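Local atomic coordinates of odorant-binding protein 47 (Anopheles gambiae, PDB entry 3PM2), a protein that binds small hydrophobic odorants such as indole, menthol and decanal, and is thought to carry them through the aqueous fluid around olfactory dendrites. Residues V11-F23 with L145-N157. Numbering follows the deposited sequence.
Sequences VPKNAAECCVTPF and LFAECPAKLFTVN
Cys19 and Cys149 are joined by a disulfide, SG to SG 2.0 Å, with the C-S-S-C torsion near a right angle at 89°. The tight part of the contact lies beside this bridge, around the Phe146 ring. Cys18 CB meets the rim of that ring, 3.7 Å from Phe146 CZ, and Ala15 O and Thr21 CG2 also sit at its edge. Phe154 presents CE1 over one face of Phe146, while Cys18 O lies over a face of the Phe154 ring. Phe172 packs edge-to-face with Phe146. Two hydrogen bonds from Thr155, one from its backbone and one from its hydroxyl, hold the loop carbonyls of Cys18 and Glu17. Thr155 N donates to a lone pair of Cys18 O at 2.8 Å, in the carbonyl plane. Thr155 OG1 donates to Glu17 O at 2.7 Å; chi1 of -56° swings the hydroxyl beside its own backbone nitrogen. The outer side is looser. A water bridges Val20 N and Leu153 O. Lys13 CE only brushes Asn157 ND2 at 4.0 Å, and Asn157 OD1 turns to cap Cys160 N at the start of helix 158-167. Cys18 SG forms a second disulfide, with Cys160 of helix 158-167. The neighbouring cysteines thus tie the loop before helix 27-44 to the chain that follows helix 133-147 and to helix 158-167, part of the six-disulfide framework of this C-plus odorant-binding protein.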
ATOM      1  N   VAL A  11       4.776   4.360 -16.696  1.00 34.00           N
ATOM      2  CA  VAL A  11       5.479   5.628 -16.850  1.00 33.69           C
ATOM      3  C   VAL A  11       6.179   5.970 -15.541  1.00 36.38           C
ATOM      4  O   VAL A  11       5.639   5.676 -14.473  1.00 35.09           O
ATOM      5  CB  VAL A  11       4.639   6.822 -17.435  1.00 38.07           C
ATOM      6  CG1 VAL A  11       3.802   6.415 -18.642  1.00 37.88           C
ATOM      7  CG2 VAL A  11       3.776   7.488 -16.370  1.00 38.19           C
ATOM      8  N   PRO A  12       7.385   6.574 -15.587  1.00 33.27           N
ATOM      9  CA  PRO A  12       8.070   6.925 -14.334  1.00 33.30           C
ATOM     10  C   PRO A  12       7.486   8.151 -13.623  1.00 36.64           C
ATOM     11  O   PRO A  12       7.980   8.498 -12.552  1.00 35.24           O
ATOM     12  CB  PRO A  12       9.518   7.147 -14.783  1.00 35.35           C
ATOM     13  CG  PRO A  12       9.408   7.597 -16.188  1.00 39.10           C
ATOM     14  CD  PRO A  12       8.184   6.973 -16.771  1.00 34.38           C
ATOM     15  N   LYS A  13       6.437   8.793 -14.208  1.00 34.70           N
ATOM     16  CA  LYS A  13       5.751   9.966 -13.647  1.00 34.68           C
ATOM     17  C   LYS A  13       5.377   9.717 -12.187  1.00 37.76           C
ATOM     18  O   LYS A  13       4.823   8.658 -11.847  1.00 36.03           O
ATOM     19  CB  LYS A  13       4.491  10.322 -14.467  1.00 37.74           C
ATOM     20  CG  LYS A  13       3.926  11.718 -14.206  1.00 43.61           C
ATOM     21  CD  LYS A  13       2.723  11.973 -15.089  1.00 52.37           C
ATOM     22  CE  LYS A  13       2.448  13.440 -15.311  1.00 67.02           C
ATOM     23  NZ  LYS A  13       1.777  14.057 -14.142  1.00 76.43           N
ATOM     24  N   ASN A  14       5.751  10.675 -11.328  1.00 34.03           N
ATOM     25  CA  ASN A  14       5.485  10.675  -9.889  1.00 33.58           C
ATOM     26  C   ASN A  14       3.967  10.800  -9.705  1.00 33.11           C
ATOM     27  O   ASN A  14       3.356  11.672 -10.316  1.00 32.33           O
ATOM     28  CB  ASN A  14       6.237  11.844  -9.253  1.00 38.11           C
ATOM     29  CG  ASN A  14       5.989  12.098  -7.791  1.00 69.42           C
ATOM     30  OD1 ASN A  14       5.735  11.187  -6.993  1.00 63.56           O
ATOM     31  ND2 ASN A  14       6.112  13.363  -7.400  1.00 66.00           N
ATOM     32  N   ALA A  15       3.352   9.882  -8.931  1.00 27.37           N
ATOM     33  CA  ALA A  15       1.900   9.854  -8.739  1.00 25.66           C
ATOM     34  C   ALA A  15       1.326  11.163  -8.185  1.00 27.80           C
ATOM     35  O   ALA A  15       0.202  11.520  -8.542  1.00 26.21           O
ATOM     36  CB  ALA A  15       1.503   8.690  -7.861  1.00 26.14           C
ATOM     37  N   ALA A  16       2.104  11.882  -7.339  1.00 24.51           N
ATOM     38  CA  ALA A  16       1.741  13.179  -6.756  1.00 25.21           C
ATOM     39  C   ALA A  16       1.413  14.205  -7.844  1.00 29.03           C
ATOM     40  O   ALA A  16       0.621  15.113  -7.610  1.00 28.98           O
ATOM     41  CB  ALA A  16       2.870  13.690  -5.880  1.00 26.49           C
ATOM     42  N   GLU A  17       1.966  14.021  -9.049  1.00 25.82           N
ATOM     43  CA  GLU A  17       1.687  14.888 -10.193  1.00 26.97           C
ATOM     44  C   GLU A  17       0.326  14.595 -10.851  1.00 31.20           C
ATOM     45  O   GLU A  17      -0.141  15.376 -11.677  1.00 31.34           O
ATOM     46  CB  GLU A  17       2.841  14.837 -11.189  1.00 28.59           C
ATOM     47  CG  GLU A  17       4.097  15.488 -10.637  1.00 39.30           C
ATOM     48  CD  GLU A  17       5.334  15.388 -11.501  1.00 59.68           C
ATOM     49  OE1 GLU A  17       5.236  14.870 -12.638  1.00 54.43           O
ATOM     50  OE2 GLU A  17       6.405  15.845 -11.043  1.00 54.15           O
ATOM     51  N   CYS A  18      -0.307  13.464 -10.477  1.00 26.43           N
ATOM     52  CA  CYS A  18      -1.642  13.083 -10.929  1.00 24.90           C
ATOM     53  C   CYS A  18      -2.674  13.481  -9.894  1.00 25.11           C
ATOM     54  O   CYS A  18      -3.749  13.927 -10.270  1.00 23.14           O
ATOM     55  CB  CYS A  18      -1.711  11.592 -11.223  1.00 25.32           C
ATOM     56  SG  CYS A  18      -0.643  11.083 -12.581  1.00 29.77           S
ATOM     57  N   CYS A  19      -2.380  13.239  -8.604  1.00 20.88           N
ATOM     58  CA  CYS A  19      -3.268  13.579  -7.486  1.00 21.01           C
ATOM     59  C   CYS A  19      -2.465  13.652  -6.204  1.00 23.94           C
ATOM     60  O   CYS A  19      -1.653  12.759  -5.940  1.00 22.96           O
ATOM     61  CB  CYS A  19      -4.425  12.581  -7.356  1.00 22.29           C
ATOM     62  SG  CYS A  19      -5.650  13.043  -6.093  1.00 27.02           S
ATOM     63  N   VAL A  20      -2.731  14.675  -5.369  1.00 19.64           N
ATOM     64  CA  VAL A  20      -2.100  14.788  -4.069  1.00 20.77           C
ATOM     65  C   VAL A  20      -3.025  14.027  -3.112  1.00 22.49           C
ATOM     66  O   VAL A  20      -4.183  14.403  -2.938  1.00 20.46           O
ATOM     67  CB  VAL A  20      -1.818  16.256  -3.648  1.00 26.35           C
ATOM     68  CG1 VAL A  20      -1.182  16.310  -2.265  1.00 26.86           C
ATOM     69  CG2 VAL A  20      -0.922  16.952  -4.672  1.00 26.18           C
ATOM     70  N   THR A  21      -2.539  12.915  -2.559  1.00 19.71           N
ATOM     71  CA  THR A  21      -3.360  12.037  -1.714  1.00 17.92           C
ATOM     72  C   THR A  21      -2.934  12.089  -0.240  1.00 20.71           C
ATOM     73  O   THR A  21      -1.781  12.410   0.066  1.00 22.02           O
ATOM     74  CB  THR A  21      -3.228  10.564  -2.209  1.00 22.17           C
ATOM     75  OG1 THR A  21      -1.858  10.222  -2.220  1.00 18.19           O
ATOM     76  CG2 THR A  21      -3.812  10.325  -3.604  1.00 19.82           C
ATOM     77  N   PRO A  22      -3.828  11.698   0.695  1.00 16.50           N
ATOM     78  CA  PRO A  22      -3.425  11.590   2.103  1.00 16.02           C
ATOM     79  C   PRO A  22      -2.315  10.546   2.263  1.00 21.77           C
ATOM     80  O   PRO A  22      -2.134   9.667   1.400  1.00 22.91           O
ATOM     81  CB  PRO A  22      -4.710  11.106   2.786  1.00 17.12           C
ATOM     82  CG  PRO A  22      -5.803  11.573   1.887  1.00 21.27           C
ATOM     83  CD  PRO A  22      -5.236  11.296   0.531  1.00 17.52           C
ATOM     84  N   PHE A  23      -1.568  10.638   3.352  1.00 18.17           N
ATOM     85  CA  PHE A  23      -0.498   9.669   3.618  1.00 18.32           C
ATOM     86  C   PHE A  23      -0.460   9.323   5.096  1.00 23.12           C
ATOM     87  O   PHE A  23      -0.977  10.072   5.931  1.00 22.52           O
ATOM     88  CB  PHE A  23       0.859  10.219   3.143  1.00 19.33           C
ATOM     89  CG  PHE A  23       1.273  11.533   3.770  1.00 20.06           C
ATOM     90  CD1 PHE A  23       1.921  11.565   5.005  1.00 22.26           C
ATOM     91  CD2 PHE A  23       1.075  12.735   3.099  1.00 21.19           C
ATOM     92  CE1 PHE A  23       2.309  12.774   5.577  1.00 22.12           C
ATOM     93  CE2 PHE A  23       1.468  13.948   3.670  1.00 22.86           C
ATOM     94  CZ  PHE A  23       2.076  13.965   4.907  1.00 20.56           C
ATOM     95  N   LEU A 145      -7.242   5.492  -2.244  1.00 14.54           N
ATOM     96  CA  LEU A 145      -7.139   6.964  -2.177  1.00 14.87           C
ATOM     97  C   LEU A 145      -6.939   7.587  -3.553  1.00 19.88           C
ATOM     98  O   LEU A 145      -7.614   8.557  -3.893  1.00 19.40           O
ATOM     99  CB  LEU A 145      -6.021   7.439  -1.220  1.00 14.73           C
ATOM    100  CG  LEU A 145      -6.253   7.073   0.264  1.00 18.55           C
ATOM    101  CD1 LEU A 145      -4.939   7.230   1.080  1.00 22.14           C
ATOM    102  CD2 LEU A 145      -7.521   7.778   0.845  1.00 18.72           C
ATOM    103  N   PHE A 146      -6.032   7.010  -4.346  1.00 16.80           N
ATOM    104  CA  PHE A 146      -5.728   7.477  -5.697  1.00 16.17           C
ATOM    105  C   PHE A 146      -6.951   7.381  -6.627  1.00 21.77           C
ATOM    106  O   PHE A 146      -7.228   8.337  -7.353  1.00 21.42           O
ATOM    107  CB  PHE A 146      -4.527   6.694  -6.273  1.00 17.37           C
ATOM    108  CG  PHE A 146      -3.941   7.261  -7.547  1.00 19.10           C
ATOM    109  CD1 PHE A 146      -3.147   8.409  -7.521  1.00 22.08           C
ATOM    110  CD2 PHE A 146      -4.135   6.621  -8.765  1.00 21.64           C
ATOM    111  CE1 PHE A 146      -2.538   8.887  -8.687  1.00 23.05           C
ATOM    112  CE2 PHE A 146      -3.556   7.126  -9.942  1.00 24.04           C
ATOM    113  CZ  PHE A 146      -2.767   8.257  -9.897  1.00 22.69           C
ATOM    114  N   ALA A 147      -7.681   6.242  -6.585  1.00 17.65           N
ATOM    115  CA  ALA A 147      -8.886   5.984  -7.400  1.00 16.97           C
ATOM    116  C   ALA A 147     -10.072   6.891  -7.036  1.00 20.80           C
ATOM    117  O   ALA A 147     -10.897   7.214  -7.892  1.00 21.11           O
ATOM    118  CB  ALA A 147      -9.297   4.522  -7.253  1.00 17.28           C
ATOM    119  N   GLU A 148     -10.151   7.312  -5.771  1.00 16.93           N
ATOM    120  CA  GLU A 148     -11.242   8.154  -5.277  1.00 16.00           C
ATOM    121  C   GLU A 148     -10.988   9.649  -5.480  1.00 20.24           C
ATOM    122  O   GLU A 148     -11.855  10.478  -5.186  1.00 21.20           O
ATOM    123  CB  GLU A 148     -11.513   7.865  -3.795  1.00 18.00           C
ATOM    124  CG  GLU A 148     -12.091   6.494  -3.507  1.00 24.52           C
ATOM    125  CD  GLU A 148     -13.488   6.234  -4.015  1.00 34.55           C
ATOM    126  OE1 GLU A 148     -14.151   7.180  -4.492  1.00 34.47           O
ATOM    127  OE2 GLU A 148     -13.914   5.063  -3.947  1.00 40.79           O
ATOM    128  N   CYS A 149      -9.806   9.996  -5.961  1.00 17.23           N
ATOM    129  CA  CYS A 149      -9.453  11.395  -6.204  1.00 18.80           C
ATOM    130  C   CYS A 149     -10.539  12.144  -7.015  1.00 20.23           C
ATOM    131  O   CYS A 149     -10.878  11.687  -8.104  1.00 18.28           O
ATOM    132  CB  CYS A 149      -8.092  11.502  -6.881  1.00 20.66           C
ATOM    133  SG  CYS A 149      -7.474  13.207  -7.005  1.00 25.66           S
ATOM    134  N   PRO A 150     -11.122  13.246  -6.489  1.00 18.70           N
ATOM    135  CA  PRO A 150     -12.108  14.019  -7.290  1.00 17.86           C
ATOM    136  C   PRO A 150     -11.489  14.470  -8.616  1.00 19.34           C
ATOM    137  O   PRO A 150     -10.326  14.862  -8.630  1.00 18.30           O
ATOM    138  CB  PRO A 150     -12.396  15.247  -6.412  1.00 19.84           C
ATOM    139  CG  PRO A 150     -12.036  14.804  -5.004  1.00 24.76           C
ATOM    140  CD  PRO A 150     -10.854  13.902  -5.190  1.00 20.29           C
ATOM    141  N   ALA A 151     -12.256  14.435  -9.726  1.00 18.88           N
ATOM    142  CA  ALA A 151     -11.751  14.821 -11.060  1.00 20.01           C
ATOM    143  C   ALA A 151     -11.136  16.237 -11.026  1.00 22.57           C
ATOM    144  O   ALA A 151     -10.125  16.466 -11.670  1.00 21.09           O
ATOM    145  CB  ALA A 151     -12.872  14.777 -12.082  1.00 21.07           C
ATOM    146  N   LYS A 152     -11.682  17.132 -10.192  1.00 18.67           N
ATOM    147  CA  LYS A 152     -11.193  18.517 -10.068  1.00 17.94           C
ATOM    148  C   LYS A 152      -9.760  18.580  -9.488  1.00 21.42           C
ATOM    149  O   LYS A 152      -9.102  19.608  -9.632  1.00 20.26           O
ATOM    150  CB  LYS A 152     -12.179  19.417  -9.289  1.00 18.67           C
ATOM    151  CG  LYS A 152     -12.354  19.079  -7.808  1.00 23.04           C
ATOM    152  CD  LYS A 152     -13.215  20.103  -7.086  1.00 22.43           C
ATOM    153  CE  LYS A 152     -13.176  19.892  -5.588  1.00 23.58           C
ATOM    154  NZ  LYS A 152     -14.061  20.838  -4.857  1.00 26.41           N
ATOM    155  N   LEU A 153      -9.308  17.489  -8.808  1.00 17.83           N
ATOM    156  CA  LEU A 153      -7.990  17.378  -8.170  1.00 17.71           C
ATOM    157  C   LEU A 153      -7.066  16.409  -8.888  1.00 21.63           C
ATOM    158  O   LEU A 153      -5.946  16.178  -8.429  1.00 22.40           O
ATOM    159  CB  LEU A 153      -8.153  16.972  -6.678  1.00 18.16           C
ATOM    160  CG  LEU A 153      -8.887  18.002  -5.807  1.00 22.42           C
ATOM    161  CD1 LEU A 153      -9.288  17.406  -4.488  1.00 23.50           C
ATOM    162  CD2 LEU A 153      -8.045  19.259  -5.605  1.00 22.37           C
ATOM    163  N   PHE A 154      -7.528  15.850 -10.011  1.00 17.66           N
ATOM    164  CA  PHE A 154      -6.795  14.841 -10.763  1.00 17.55           C
ATOM    165  C   PHE A 154      -6.311  15.418 -12.067  1.00 22.07           C
ATOM    166  O   PHE A 154      -7.092  16.033 -12.800  1.00 22.99           O
ATOM    167  CB  PHE A 154      -7.684  13.607 -11.021  1.00 18.95           C
ATOM    168  CG  PHE A 154      -6.927  12.364 -11.447  1.00 20.79           C
ATOM    169  CD1 PHE A 154      -6.485  11.442 -10.505  1.00 23.50           C
ATOM    170  CD2 PHE A 154      -6.698  12.096 -12.792  1.00 23.86           C
ATOM    171  CE1 PHE A 154      -5.784  10.295 -10.903  1.00 24.82           C
ATOM    172  CE2 PHE A 154      -6.015  10.937 -13.190  1.00 26.17           C
ATOM    173  CZ  PHE A 154      -5.555  10.053 -12.241  1.00 23.81           C
ATOM    174  N   THR A 155      -5.043  15.159 -12.401  1.00 19.79           N
ATOM    175  CA  THR A 155      -4.468  15.666 -13.657  1.00 19.53           C
ATOM    176  C   THR A 155      -4.971  14.752 -14.789  1.00 24.11           C
ATOM    177  O   THR A 155      -4.626  13.572 -14.818  1.00 23.52           O
ATOM    178  CB  THR A 155      -2.930  15.707 -13.547  1.00 25.77           C
ATOM    179  OG1 THR A 155      -2.548  16.484 -12.409  1.00 27.36           O
ATOM    180  CG2 THR A 155      -2.264  16.259 -14.788  1.00 24.56           C
ATOM    181  N   VAL A 156      -5.819  15.290 -15.677  1.00 21.53           N
ATOM    182  CA  VAL A 156      -6.418  14.527 -16.768  1.00 20.87           C
ATOM    183  C   VAL A 156      -5.524  14.552 -18.000  1.00 24.91           C
ATOM    184  O   VAL A 156      -5.657  15.418 -18.860  1.00 25.23           O
ATOM    185  CB  VAL A 156      -7.893  14.942 -17.035  1.00 24.93           C
ATOM    186  CG1 VAL A 156      -8.533  14.096 -18.137  1.00 25.02           C
ATOM    187  CG2 VAL A 156      -8.722  14.869 -15.750  1.00 23.79           C
ATOM    188  N   ASN A 157      -4.563  13.600 -18.061  1.00 22.34           N
ATOM    189  CA  ASN A 157      -3.669  13.442 -19.211  1.00 23.16           C
ATOM    190  C   ASN A 157      -3.386  11.957 -19.440  1.00 29.15           C
ATOM    191  O   ASN A 157      -3.756  11.133 -18.603  1.00 24.65           O
ATOM    192  CB  ASN A 157      -2.383  14.298 -19.094  1.00 26.01           C
ATOM    193  CG  ASN A 157      -1.414  13.952 -17.995  1.00 40.02           C
ATOM    194  OD1 ASN A 157      -1.549  12.963 -17.303  1.00 33.58           O
ATOM    195  ND2 ASN A 157      -0.355  14.729 -17.865  1.00 33.14           N
TER
HETATM  196  O   HOH W   1      -4.635  16.843  -6.004  1.00 23.12           O